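Local coordinates for putative alcohol dehydrogenase (Sinorhizobium meliloti, PDB 4J6F), which probably works as a medium-chain alcohol dehydrogenase or quinone-reductase-like oxidoreductase that uses a nicotinamide cofactor, at residues M73-V78 and Q365-K371; L148-Y153 and S329-R333; P274-V278 and L290-L294. All blocks are in the same frame, centred on the assembly; numbering follows the deposited sequence.

Interaction 1. Residues M73-V78 and Q365-K371; sequences MNNTDV and QTDFMAK
Gln365 starts the contact by laying its side chain along Val78. Its amide nitrogen NE2 lies 3.5 Å from Val78 CG2, and the methyl CE of selenomethionine Met73 rests 3.8 Å from Gln365 CA. One helical turn on, Phe368 has its CG opposite the backbone N (chi1 -179°), which sends the ring out from helix 361-370 toward the start of helix 75-82. There the ring meets the Asn74 backbone and Asn75 OD1 obliquely. Val78 CG2 comes to the ring edge, 3.8 Å from Phe368 CD2. Met73 CB packs on Phe368 CD1, and the selenium forms an oblique Met-aromatic contact 5.2 Å from the ring centroid. With an alanine here, Met73 and Val78 would probably lose their shared aromatic partner and a gap would open between the helices. Met369 adds a methyl contact, its CE touching Val78 CG1. Lys371, just past the helix with positive phi, turns its chain back so that NZ lies over one face of the Phe368 ring. NZ donates a 2.7 Å hydrogen bond to Asn75 OD1, in the carbonyl plane and on a lone pair. The join therefore rests on apolar packing round one ring, with a lysine amine held to a single amide oxygen beside it.

Interaction 2. Residues L148-Y153 and S329-R333; sequences LADIDY and SQGSR
This is a buried loop-to-loop contact, in which Leu148 and Ile151 pack on the loop between strand 324-327 and helix 333-344. It joins the catalytic-domain sheet, through short strand 152-153, to the loop that follows the edge strand 324-327 of the parallel sheet. Leu148 spreads its two methyls over the Gly331 backbone, with CD2 3.5 Å from Gly331 O. The same methyl reaches Ser332, the N-cap residue of helix 333-344. Ile151 CD1 lies against the amide end of Gln330, 3.8 Å from its CD. The Gln330 side chain is extended beyond CG (chi2 -176°), which carries the amide past Ile151 to the strand. There NE2 gives a weak hydrogen bond of 3.5 Å to Asp152 O, nearly straight at 163°. On the other branch, Gln330 OE1 comes obliquely to the Tyr153 ring, 3.4 Å from Tyr153 CD2. OE1 also bonds a glycerol, probably from the crystallisation liquor. Gln322 of the second subunit packs on Leu148 and Ile151 and bonds Ser329 O. The chemistry implies a join of aliphatic methyls set against backbone and one glutamine amide, whose NE2 adds a single weak bond to the strand while OE1 serves the glycerol.

Interaction 3. Residues P274-V278 and L290-L294; sequences PIDVV and LLKIL
Ile275 opens the contact by running alongside Ile293, the two side chains heading in one direction. Its CG1 rests 3.8 Å from Ile293 CG2. A water ties the backbones together beside this pair: it accepts from Ile275 N at 2.6 Å and donates to Ile293 O at 2.9 Å. It thus links the start of one segment to the last turn of the helix. Val266 of helix 262-270 packs on both isoleucines. Further along, one methyl of Leu294 sits against the backbone, its CD1 being 3.6 Å from Ile275 O. CD1 is equally close to Asp276 O. Leu294 has just left the helix, and a trans first torsion (chi1 -161°) directs CD1 against these two carbonyl oxygens. The Asp276 side chain turns away, forming a salt bridge with Arg295 and bonding the backbone N of Thr209. Val277 also points away from the helix and touches Val210 of the neighbouring strand. Val278 points back and divides its methyls between two leucines. CG1 touches Leu290 CD2 at 3.9 Å, while CG2 meets Leu294 CD1 at the same distance. Tyr300 of strand 299-302 flanks Val278 and Leu294. A helix packed through aliphatic side chains on the strand that leads into it is characteristic of a beta-alpha-beta unit, here strand 277-280, helix 287-293 and strand 299-302 of the Rossmann-type parallel sheet.

In the fold
The three contacts are nested along the chain: interaction 3 lies inside the loop closed by interaction 2, which lies inside that closed by interaction 1. Interactions 1 and 2 have centres 22 Å apart but touch directly, since Thr76 OG1 lies 2.7 Å from Tyr153 OH, a probable hydrogen bond. Interaction 3 stands apart within the parallel sheet, its centre 28 Å from that of interaction 1 and 27 Å from that of interaction 2. Interactions 2 and 3 both meet the second subunit, the latter through Lys292. The glycerol at Gln330 may mark a pocket, consistent with a cleft between catalytic and cofactor-binding domains as in related medium-chain dehydrogenases.

Interaction 1. Residues M73-V78 and Q365-K371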
HETATM    1  N   MSE A  73      18.615 -22.908  -0.533  1.00 30.77           N
HETATM    2  CA  MSE A  73      18.771 -21.867  -1.564  1.00 30.12           C
HETATM    3  C   MSE A  73      17.566 -20.953  -1.668  1.00 29.89           C
HETATM    4  O   MSE A  73      16.423 -21.387  -1.514  1.00 29.99           O
HETATM    5  CB  MSE A  73      19.018 -22.503  -2.924  1.00 30.17           C
HETATM    6  CG  MSE A  73      19.958 -23.697  -2.843  1.00 33.36           C
HETATM    7 SE   MSE A  73      20.411 -24.262  -4.681  1.00 40.52          SE
HETATM    8  CE  MSE A  73      21.667 -22.821  -5.181  1.00 38.91           C
ATOM      9  N   ASN A  74      17.825 -19.673  -1.938  1.00 28.77           N
ATOM     10  CA  ASN A  74      16.787 -18.650  -2.081  1.00 27.02           C
ATOM     11  C   ASN A  74      17.031 -17.710  -3.261  1.00 26.84           C
ATOM     12  O   ASN A  74      18.162 -17.552  -3.723  1.00 26.39           O
ATOM     13  CB  ASN A  74      16.695 -17.827  -0.800  1.00 26.97           C
ATOM     14  CG  ASN A  74      16.226 -18.648   0.366  1.00 29.16           C
ATOM     15  OD1 ASN A  74      15.054 -19.027   0.456  1.00 30.06           O
ATOM     16  ND2 ASN A  74      17.146 -18.956   1.255  1.00 30.65           N
ATOM     17  N   ASN A  75      15.972 -17.061  -3.732  1.00 26.66           N
ATOM     18  CA  ASN A  75      16.109 -16.112  -4.824  1.00 27.66           C
ATOM     19  C   ASN A  75      17.168 -15.024  -4.587  1.00 26.91           C
ATOM     20  O   ASN A  75      17.906 -14.622  -5.506  1.00 26.99           O
ATOM     21  CB  ASN A  75      14.753 -15.498  -5.127  1.00 29.38           C
ATOM     22  CG  ASN A  75      13.882 -16.425  -5.938  1.00 31.56           C
ATOM     23  OD1 ASN A  75      14.324 -17.478  -6.379  1.00 34.26           O
ATOM     24  ND2 ASN A  75      12.645 -16.034  -6.151  1.00 31.14           N
ATOM     25  N   THR A  76      17.260 -14.569  -3.345  1.00 24.92           N
ATOM     26  CA  THR A  76      18.192 -13.515  -3.016  1.00 24.00           C
ATOM     27  C   THR A  76      19.641 -13.915  -3.326  1.00 26.11           C
ATOM     28  O   THR A  76      20.442 -13.053  -3.658  1.00 25.84           O
ATOM     29  CB  THR A  76      18.002 -13.050  -1.568  1.00 23.29           C
ATOM     30  OG1 THR A  76      18.683 -11.815  -1.382  1.00 23.32           O
ATOM     31  CG2 THR A  76      18.521 -14.080  -0.577  1.00 23.62           C
ATOM     32  N   ASP A  77      19.959 -15.218  -3.248  1.00 28.36           N
ATOM     33  CA  ASP A  77      21.263 -15.762  -3.693  1.00 29.84           C
ATOM     34  C   ASP A  77      21.610 -15.258  -5.080  1.00 28.44           C
ATOM     35  O   ASP A  77      22.698 -14.724  -5.324  1.00 28.86           O
ATOM     36  CB  ASP A  77      21.204 -17.289  -3.822  1.00 34.84           C
ATOM     37  CG  ASP A  77      21.005 -18.013  -2.496  1.00 41.03           C
ATOM     38  OD1 ASP A  77      20.934 -17.358  -1.424  1.00 41.88           O
ATOM     39  OD2 ASP A  77      20.919 -19.265  -2.552  1.00 42.20           O
ATOM     40  N   VAL A  78      20.649 -15.467  -5.981  1.00 26.95           N
ATOM     41  CA  VAL A  78      20.776 -15.220  -7.402  1.00 25.90           C
ATOM     42  C   VAL A  78      20.789 -13.722  -7.655  1.00 26.83           C
ATOM     43  O   VAL A  78      21.713 -13.202  -8.274  1.00 28.15           O
ATOM     44  CB  VAL A  78      19.611 -15.891  -8.174  1.00 24.45           C
ATOM     45  CG1 VAL A  78      19.597 -15.482  -9.634  1.00 25.29           C
ATOM     46  CG2 VAL A  78      19.712 -17.396  -8.083  1.00 23.48           C
ATOM     47  N   GLN A 365      22.435 -24.321  -8.673  1.00 31.82           N
ATOM     48  CA  GLN A 365      21.817 -23.035  -8.939  1.00 31.25           C
ATOM     49  C   GLN A 365      21.154 -22.962 -10.320  1.00 31.35           C
ATOM     50  O   GLN A 365      20.201 -22.184 -10.522  1.00 29.54           O
ATOM     51  CB  GLN A 365      22.804 -21.896  -8.741  1.00 31.03           C
ATOM     52  CG  GLN A 365      22.108 -20.559  -8.682  1.00 31.95           C
ATOM     53  CD  GLN A 365      22.808 -19.610  -7.770  1.00 36.08           C
ATOM     54  OE1 GLN A 365      23.870 -19.104  -8.099  1.00 38.22           O
ATOM     55  NE2 GLN A 365      22.220 -19.363  -6.606  1.00 39.70           N
ATOM     56  N   THR A 366      21.658 -23.767 -11.259  1.00 31.48           N
ATOM     57  CA  THR A 366      21.025 -23.894 -12.567  1.00 31.37           C
ATOM     58  C   THR A 366      19.641 -24.491 -12.346  1.00 32.95           C
ATOM     59  O   THR A 366      18.623 -23.927 -12.783  1.00 33.37           O
ATOM     60  CB  THR A 366      21.867 -24.729 -13.548  1.00 31.01           C
ATOM     61  OG1 THR A 366      23.201 -24.218 -13.588  1.00 32.30           O
ATOM     62  CG2 THR A 366      21.330 -24.617 -14.924  1.00 31.48           C
ATOM     63  N   ASP A 367      19.599 -25.601 -11.617  1.00 33.36           N
ATOM     64  CA  ASP A 367      18.332 -26.208 -11.253  1.00 32.91           C
ATOM     65  C   ASP A 367      17.464 -25.251 -10.467  1.00 31.35           C
ATOM     66  O   ASP A 367      16.258 -25.191 -10.684  1.00 31.74           O
ATOM     67  CB  ASP A 367      18.569 -27.488 -10.477  1.00 34.35           C
ATOM     68  CG  ASP A 367      19.008 -28.618 -11.371  1.00 38.64           C
ATOM     69  OD1 ASP A 367      19.274 -28.365 -12.574  1.00 38.77           O
ATOM     70  OD2 ASP A 367      19.089 -29.762 -10.875  1.00 41.59           O
ATOM     71  N   PHE A 368      18.077 -24.480  -9.575  1.00 30.50           N
ATOM     72  CA  PHE A 368      17.327 -23.509  -8.786  1.00 28.73           C
ATOM     73  C   PHE A 368      16.629 -22.467  -9.650  1.00 31.11           C
ATOM     74  O   PHE A 368      15.483 -22.116  -9.391  1.00 32.05           O
ATOM     75  CB  PHE A 368      18.218 -22.799  -7.793  1.00 26.18           C
ATOM     76  CG  PHE A 368      17.483 -21.804  -6.958  1.00 24.97           C
ATOM     77  CD1 PHE A 368      16.686 -22.225  -5.904  1.00 23.87           C
ATOM     78  CD2 PHE A 368      17.564 -20.446  -7.237  1.00 25.00           C
ATOM     79  CE1 PHE A 368      15.993 -21.316  -5.134  1.00 23.46           C
ATOM     80  CE2 PHE A 368      16.874 -19.525  -6.474  1.00 24.38           C
ATOM     81  CZ  PHE A 368      16.084 -19.964  -5.420  1.00 24.09           C
HETATM   82  N   MSE A 369      17.326 -21.979 -10.673  1.00 32.67           N
HETATM   83  CA  MSE A 369      16.800 -20.928 -11.525  1.00 32.60           C
HETATM   84  C   MSE A 369      15.731 -21.474 -12.425  1.00 34.27           C
HETATM   85  O   MSE A 369      14.819 -20.751 -12.800  1.00 35.92           O
HETATM   86  CB  MSE A 369      17.921 -20.310 -12.341  1.00 35.48           C
HETATM   87  CG  MSE A 369      18.728 -19.263 -11.569  1.00 38.98           C
HETATM   88 SE   MSE A 369      20.427 -18.856 -12.510  1.00 46.04          SE
HETATM   89  CE  MSE A 369      20.115 -16.981 -13.006  1.00 46.67           C
ATOM     90  N   ALA A 370      15.809 -22.751 -12.785  1.00 35.64           N
ATOM     91  CA  ALA A 370      14.812 -23.318 -13.707  1.00 35.63           C
ATOM     92  C   ALA A 370      13.439 -23.453 -13.049  1.00 37.80           C
ATOM     93  O   ALA A 370      12.416 -23.290 -13.716  1.00 41.60           O
ATOM     94  CB  ALA A 370      15.277 -24.647 -14.299  1.00 34.54           C
ATOM     95  N   LYS A 371      13.424 -23.741 -11.744  1.00 35.20           N
ATOM     96  CA  LYS A 371      12.180 -23.900 -10.981  1.00 32.66           C
ATOM     97  C   LYS A 371      11.277 -25.043 -11.449  1.00 34.53           C
ATOM     98  O   LYS A 371      10.052 -24.955 -11.294  1.00 35.30           O
ATOM     99  CB  LYS A 371      11.368 -22.606 -10.976  1.00 29.87           C
ATOM    100  CG  LYS A 371      12.147 -21.360 -10.617  1.00 28.45           C
ATOM    101  CD  LYS A 371      12.270 -21.191  -9.128  1.00 28.08           C
ATOM    102  CE  LYS A 371      12.657 -19.763  -8.816  1.00 29.18           C
ATOM    103  NZ  LYS A 371      13.652 -19.702  -7.709  1.00 29.62           N
TER

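Interaction 2. Residues L148-Y153 and S329-R333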
ATOM      1  N   LEU A 148      12.269  -2.742  11.121  1.00 33.19           N
ATOM      2  CA  LEU A 148      12.977  -3.478  10.078  1.00 33.02           C
ATOM      3  C   LEU A 148      13.695  -2.513   9.133  1.00 34.59           C
ATOM      4  O   LEU A 148      14.113  -2.882   8.032  1.00 35.84           O
ATOM      5  CB  LEU A 148      12.024  -4.423   9.326  1.00 31.73           C
ATOM      6  CG  LEU A 148      11.239  -5.477  10.144  1.00 32.90           C
ATOM      7  CD1 LEU A 148      10.514  -6.473   9.243  1.00 30.06           C
ATOM      8  CD2 LEU A 148      12.118  -6.220  11.153  1.00 33.98           C
ATOM      9  N   ALA A 149      13.853  -1.272   9.585  1.00 34.52           N
ATOM     10  CA  ALA A 149      14.433  -0.207   8.760  1.00 32.06           C
ATOM     11  C   ALA A 149      15.915  -0.414   8.392  1.00 33.88           C
ATOM     12  O   ALA A 149      16.347   0.062   7.345  1.00 34.37           O
ATOM     13  CB  ALA A 149      14.229   1.145   9.422  1.00 28.25           C
ATOM     14  N   ASP A 150      16.678  -1.112   9.237  1.00 34.08           N
ATOM     15  CA  ASP A 150      18.135  -1.212   9.055  1.00 35.14           C
ATOM     16  C   ASP A 150      18.618  -2.643   8.874  1.00 31.84           C
ATOM     17  O   ASP A 150      19.816  -2.901   8.966  1.00 32.37           O
ATOM     18  CB  ASP A 150      18.889  -0.579  10.234  1.00 41.84           C
ATOM     19  CG  ASP A 150      18.616   0.916  10.388  1.00 54.20           C
ATOM     20  OD1 ASP A 150      18.477   1.622   9.363  1.00 58.79           O
ATOM     21  OD2 ASP A 150      18.552   1.393  11.546  1.00 58.07           O
ATOM     22  N   ILE A 151      17.695  -3.564   8.612  1.00 28.53           N
ATOM     23  CA  ILE A 151      18.028  -4.977   8.521  1.00 28.73           C
ATOM     24  C   ILE A 151      19.092  -5.284   7.474  1.00 33.40           C
ATOM     25  O   ILE A 151      19.257  -4.547   6.494  1.00 36.32           O
ATOM     26  CB  ILE A 151      16.809  -5.850   8.198  1.00 28.17           C
ATOM     27  CG1 ILE A 151      16.076  -5.302   6.974  1.00 28.55           C
ATOM     28  CG2 ILE A 151      15.903  -5.968   9.413  1.00 29.29           C
ATOM     29  CD1 ILE A 151      15.027  -6.236   6.421  1.00 30.32           C
ATOM     30  N   ASP A 152      19.808  -6.381   7.718  1.00 32.43           N
ATOM     31  CA  ASP A 152      20.743  -6.982   6.790  1.00 30.57           C
ATOM     32  C   ASP A 152      20.578  -8.496   6.980  1.00 29.88           C
ATOM     33  O   ASP A 152      19.708  -8.930   7.757  1.00 28.75           O
ATOM     34  CB  ASP A 152      22.153  -6.524   7.145  1.00 32.47           C
ATOM     35  CG  ASP A 152      23.113  -6.565   5.960  1.00 32.39           C
ATOM     36  OD1 ASP A 152      22.839  -7.288   4.967  1.00 31.02           O
ATOM     37  OD2 ASP A 152      24.158  -5.874   6.049  1.00 31.36           O
ATOM     38  N   TYR A 153      21.373  -9.308   6.281  1.00 29.71           N
ATOM     39  CA  TYR A 153      21.348 -10.761   6.534  1.00 29.46           C
ATOM     40  C   TYR A 153      22.648 -11.480   6.278  1.00 32.61           C
ATOM     41  O   TYR A 153      23.481 -11.035   5.490  1.00 36.08           O
ATOM     42  CB  TYR A 153      20.225 -11.463   5.763  1.00 27.66           C
ATOM     43  CG  TYR A 153      20.417 -11.574   4.270  1.00 27.63           C
ATOM     44  CD1 TYR A 153      21.186 -12.591   3.714  1.00 28.37           C
ATOM     45  CD2 TYR A 153      19.803 -10.673   3.398  1.00 28.01           C
ATOM     46  CE1 TYR A 153      21.351 -12.700   2.330  1.00 28.66           C
ATOM     47  CE2 TYR A 153      19.966 -10.771   2.016  1.00 27.50           C
ATOM     48  CZ  TYR A 153      20.733 -11.787   1.484  1.00 27.25           C
ATOM     49  OH  TYR A 153      20.877 -11.896   0.120  1.00 26.27           O
ATOM     50  N   SER A 329      10.240  -7.070   3.415  1.00 36.54           N
ATOM     51  CA  SER A 329      11.416  -7.982   3.353  1.00 34.99           C
ATOM     52  C   SER A 329      11.700  -8.581   4.706  1.00 34.83           C
ATOM     53  O   SER A 329      11.643  -7.879   5.723  1.00 35.74           O
ATOM     54  CB  SER A 329      12.705  -7.281   2.934  1.00 34.66           C
ATOM     55  OG  SER A 329      12.458  -6.282   1.987  1.00 41.11           O
ATOM     56  N   GLN A 330      12.010  -9.869   4.716  1.00 32.90           N
ATOM     57  CA  GLN A 330      12.412 -10.597   5.908  1.00 31.09           C
ATOM     58  C   GLN A 330      11.359 -10.513   6.988  1.00 32.07           C
ATOM     59  O   GLN A 330      10.188 -10.617   6.693  1.00 36.05           O
ATOM     60  CB  GLN A 330      13.765 -10.102   6.395  1.00 30.10           C
ATOM     61  CG  GLN A 330      14.838 -10.195   5.329  1.00 31.10           C
ATOM     62  CD  GLN A 330      16.206  -9.795   5.820  1.00 35.75           C
ATOM     63  OE1 GLN A 330      17.102  -9.544   5.037  1.00 41.17           O
ATOM     64  NE2 GLN A 330      16.371  -9.741   7.118  1.00 36.77           N
ATOM     65  N   GLY A 331      11.752 -10.289   8.231  1.00 28.88           N
ATOM     66  CA  GLY A 331      10.737 -10.235   9.274  1.00 28.02           C
ATOM     67  C   GLY A 331      11.298  -9.851  10.619  1.00 29.02           C
ATOM     68  O   GLY A 331      12.492  -9.639  10.762  1.00 30.86           O
ATOM     69  N   SER A 332      10.433  -9.753  11.613  1.00 28.92           N
ATOM     70  CA  SER A 332      10.858  -9.317  12.931  1.00 29.87           C
ATOM     71  C   SER A 332      11.208 -10.517  13.808  1.00 32.08           C
ATOM     72  O   SER A 332      10.864 -11.653  13.489  1.00 32.54           O
ATOM     73  CB  SER A 332       9.736  -8.527  13.578  1.00 28.45           C
ATOM     74  OG  SER A 332       8.738  -9.423  14.022  1.00 28.36           O
ATOM     75  N   ARG A 333      11.879 -10.255  14.926  1.00 33.09           N
ATOM     76  CA  ARG A 333      12.158 -11.295  15.918  1.00 30.64           C
ATOM     77  C   ARG A 333      10.918 -12.079  16.335  1.00 30.77           C
ATOM     78  O   ARG A 333      10.980 -13.296  16.469  1.00 31.65           O
ATOM     79  CB  ARG A 333      12.834 -10.705  17.153  1.00 28.02           C
ATOM     80  CG  ARG A 333      14.213 -10.151  16.879  1.00 27.26           C
ATOM     81  CD  ARG A 333      14.813  -9.595  18.153  1.00 29.25           C
ATOM     82  NE  ARG A 333      15.232  -8.224  17.918  1.00 31.18           N
ATOM     83  CZ  ARG A 333      16.488  -7.843  17.773  1.00 32.12           C
ATOM     84  NH1 ARG A 333      16.762  -6.571  17.544  1.00 32.00           N
ATOM     85  NH2 ARG A 333      17.464  -8.731  17.882  1.00 33.22           N
TER

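Interaction 3. Residues P274-V278 and L290-L294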
ATOM      1  N   PRO A 274     -15.058 -13.656  -2.116  1.00 48.48           N
ATOM      2  CA  PRO A 274     -14.173 -12.625  -2.642  1.00 43.73           C
ATOM      3  C   PRO A 274     -12.747 -12.783  -2.094  1.00 38.35           C
ATOM      4  O   PRO A 274     -12.539 -13.391  -1.031  1.00 38.80           O
ATOM      5  CB  PRO A 274     -14.817 -11.314  -2.156  1.00 42.10           C
ATOM      6  CG  PRO A 274     -16.118 -11.698  -1.534  1.00 42.39           C
ATOM      7  CD  PRO A 274     -15.950 -13.111  -1.082  1.00 45.61           C
ATOM      8  N   ILE A 275     -11.781 -12.256  -2.835  1.00 32.78           N
ATOM      9  CA  ILE A 275     -10.386 -12.364  -2.464  1.00 30.72           C
ATOM     10  C   ILE A 275     -10.030 -11.222  -1.532  1.00 30.06           C
ATOM     11  O   ILE A 275     -10.140 -10.058  -1.908  1.00 29.36           O
ATOM     12  CB  ILE A 275      -9.475 -12.334  -3.709  1.00 29.38           C
ATOM     13  CG1 ILE A 275      -9.838 -13.466  -4.675  1.00 28.75           C
ATOM     14  CG2 ILE A 275      -8.008 -12.397  -3.303  1.00 29.09           C
ATOM     15  CD1 ILE A 275      -9.769 -14.861  -4.082  1.00 28.21           C
ATOM     16  N   ASP A 276      -9.604 -11.565  -0.323  1.00 30.10           N
ATOM     17  CA  ASP A 276      -9.293 -10.576   0.699  1.00 31.25           C
ATOM     18  C   ASP A 276      -7.878 -10.051   0.529  1.00 29.84           C
ATOM     19  O   ASP A 276      -7.611  -8.862   0.719  1.00 27.67           O
ATOM     20  CB  ASP A 276      -9.461 -11.198   2.090  1.00 36.11           C
ATOM     21  CG  ASP A 276     -10.896 -11.641   2.356  1.00 42.16           C
ATOM     22  OD1 ASP A 276     -11.794 -10.766   2.355  1.00 47.26           O
ATOM     23  OD2 ASP A 276     -11.129 -12.857   2.540  1.00 39.44           O
ATOM     24  N   VAL A 277      -6.972 -10.958   0.174  1.00 30.36           N
ATOM     25  CA  VAL A 277      -5.556 -10.654   0.122  1.00 27.78           C
ATOM     26  C   VAL A 277      -4.939 -11.302  -1.100  1.00 28.80           C
ATOM     27  O   VAL A 277      -5.261 -12.444  -1.435  1.00 32.33           O
ATOM     28  CB  VAL A 277      -4.806 -11.161   1.375  1.00 24.14           C
ATOM     29  CG1 VAL A 277      -3.306 -10.969   1.200  1.00 21.23           C
ATOM     30  CG2 VAL A 277      -5.302 -10.455   2.636  1.00 23.42           C
ATOM     31  N   VAL A 278      -4.058 -10.561  -1.758  1.00 25.59           N
ATOM     32  CA  VAL A 278      -3.228 -11.120  -2.789  1.00 25.24           C
ATOM     33  C   VAL A 278      -1.802 -11.076  -2.271  1.00 26.29           C
ATOM     34  O   VAL A 278      -1.331 -10.032  -1.817  1.00 25.93           O
ATOM     35  CB  VAL A 278      -3.358 -10.329  -4.103  1.00 26.34           C
ATOM     36  CG1 VAL A 278      -2.195 -10.621  -5.045  1.00 27.95           C
ATOM     37  CG2 VAL A 278      -4.677 -10.644  -4.779  1.00 25.20           C
ATOM     38  N   LEU A 290      -4.187  -8.712 -10.833  1.00 31.43           N
ATOM     39  CA  LEU A 290      -4.341  -9.002  -9.428  1.00 29.63           C
ATOM     40  C   LEU A 290      -5.119  -7.888  -8.718  1.00 30.83           C
ATOM     41  O   LEU A 290      -6.004  -8.169  -7.905  1.00 30.66           O
ATOM     42  CB  LEU A 290      -2.979  -9.190  -8.798  1.00 27.44           C
ATOM     43  CG  LEU A 290      -2.255 -10.432  -9.272  1.00 27.93           C
ATOM     44  CD1 LEU A 290      -0.819 -10.361  -8.799  1.00 28.46           C
ATOM     45  CD2 LEU A 290      -2.936 -11.683  -8.749  1.00 28.11           C
ATOM     46  N   LEU A 291      -4.796  -6.631  -9.041  1.00 30.44           N
ATOM     47  CA  LEU A 291      -5.544  -5.480  -8.523  1.00 29.68           C
ATOM     48  C   LEU A 291      -7.002  -5.493  -8.965  1.00 30.03           C
ATOM     49  O   LEU A 291      -7.869  -4.994  -8.245  1.00 30.16           O
ATOM     50  CB  LEU A 291      -4.902  -4.154  -8.935  1.00 29.13           C
ATOM     51  CG  LEU A 291      -3.437  -3.852  -8.588  1.00 29.35           C
ATOM     52  CD1 LEU A 291      -3.114  -2.422  -9.007  1.00 29.23           C
ATOM     53  CD2 LEU A 291      -3.107  -4.070  -7.114  1.00 28.18           C
ATOM     54  N   LYS A 292      -7.274  -6.054 -10.142  1.00 31.43           N
ATOM     55  CA  LYS A 292      -8.650  -6.188 -10.623  1.00 34.34           C
ATOM     56  C   LYS A 292      -9.431  -7.212  -9.797  1.00 35.36           C
ATOM     57  O   LYS A 292     -10.578  -6.971  -9.417  1.00 38.42           O
ATOM     58  CB  LYS A 292      -8.674  -6.574 -12.099  1.00 37.73           C
ATOM     59  CG  LYS A 292      -8.192  -5.489 -13.050  1.00 44.57           C
ATOM     60  CD  LYS A 292      -8.187  -5.987 -14.496  1.00 57.76           C
ATOM     61  CE  LYS A 292      -9.572  -6.439 -14.951  1.00 67.15           C
ATOM     62  NZ  LYS A 292      -9.518  -7.403 -16.080  1.00 71.16           N
ATOM     63  N   ILE A 293      -8.786  -8.347  -9.527  1.00 33.67           N
ATOM     64  CA  ILE A 293      -9.372  -9.482  -8.808  1.00 31.84           C
ATOM     65  C   ILE A 293      -9.628  -9.160  -7.335  1.00 31.13           C
ATOM     66  O   ILE A 293     -10.640  -9.558  -6.769  1.00 31.75           O
ATOM     67  CB  ILE A 293      -8.450 -10.712  -8.929  1.00 32.01           C
ATOM     68  CG1 ILE A 293      -8.549 -11.300 -10.340  1.00 35.50           C
ATOM     69  CG2 ILE A 293      -8.783 -11.763  -7.883  1.00 32.00           C
ATOM     70  CD1 ILE A 293      -7.317 -12.061 -10.799  1.00 37.22           C
ATOM     71  N   LEU A 294      -8.694  -8.437  -6.733  1.00 29.56           N
ATOM     72  CA  LEU A 294      -8.752  -8.058  -5.339  1.00 27.96           C
ATOM     73  C   LEU A 294     -10.056  -7.316  -5.021  1.00 29.66           C
ATOM     74  O   LEU A 294     -10.448  -6.395  -5.748  1.00 30.32           O
ATOM     75  CB  LEU A 294      -7.536  -7.184  -5.038  1.00 25.94           C
ATOM     76  CG  LEU A 294      -7.106  -6.998  -3.591  1.00 27.01           C
ATOM     77  CD1 LEU A 294      -7.075  -8.327  -2.849  1.00 27.13           C
ATOM     78  CD2 LEU A 294      -5.739  -6.331  -3.563  1.00 27.80           C
TER
HETATM   79  O   HOH W   1     -12.443 -10.816  -4.930  1.00 39.36           O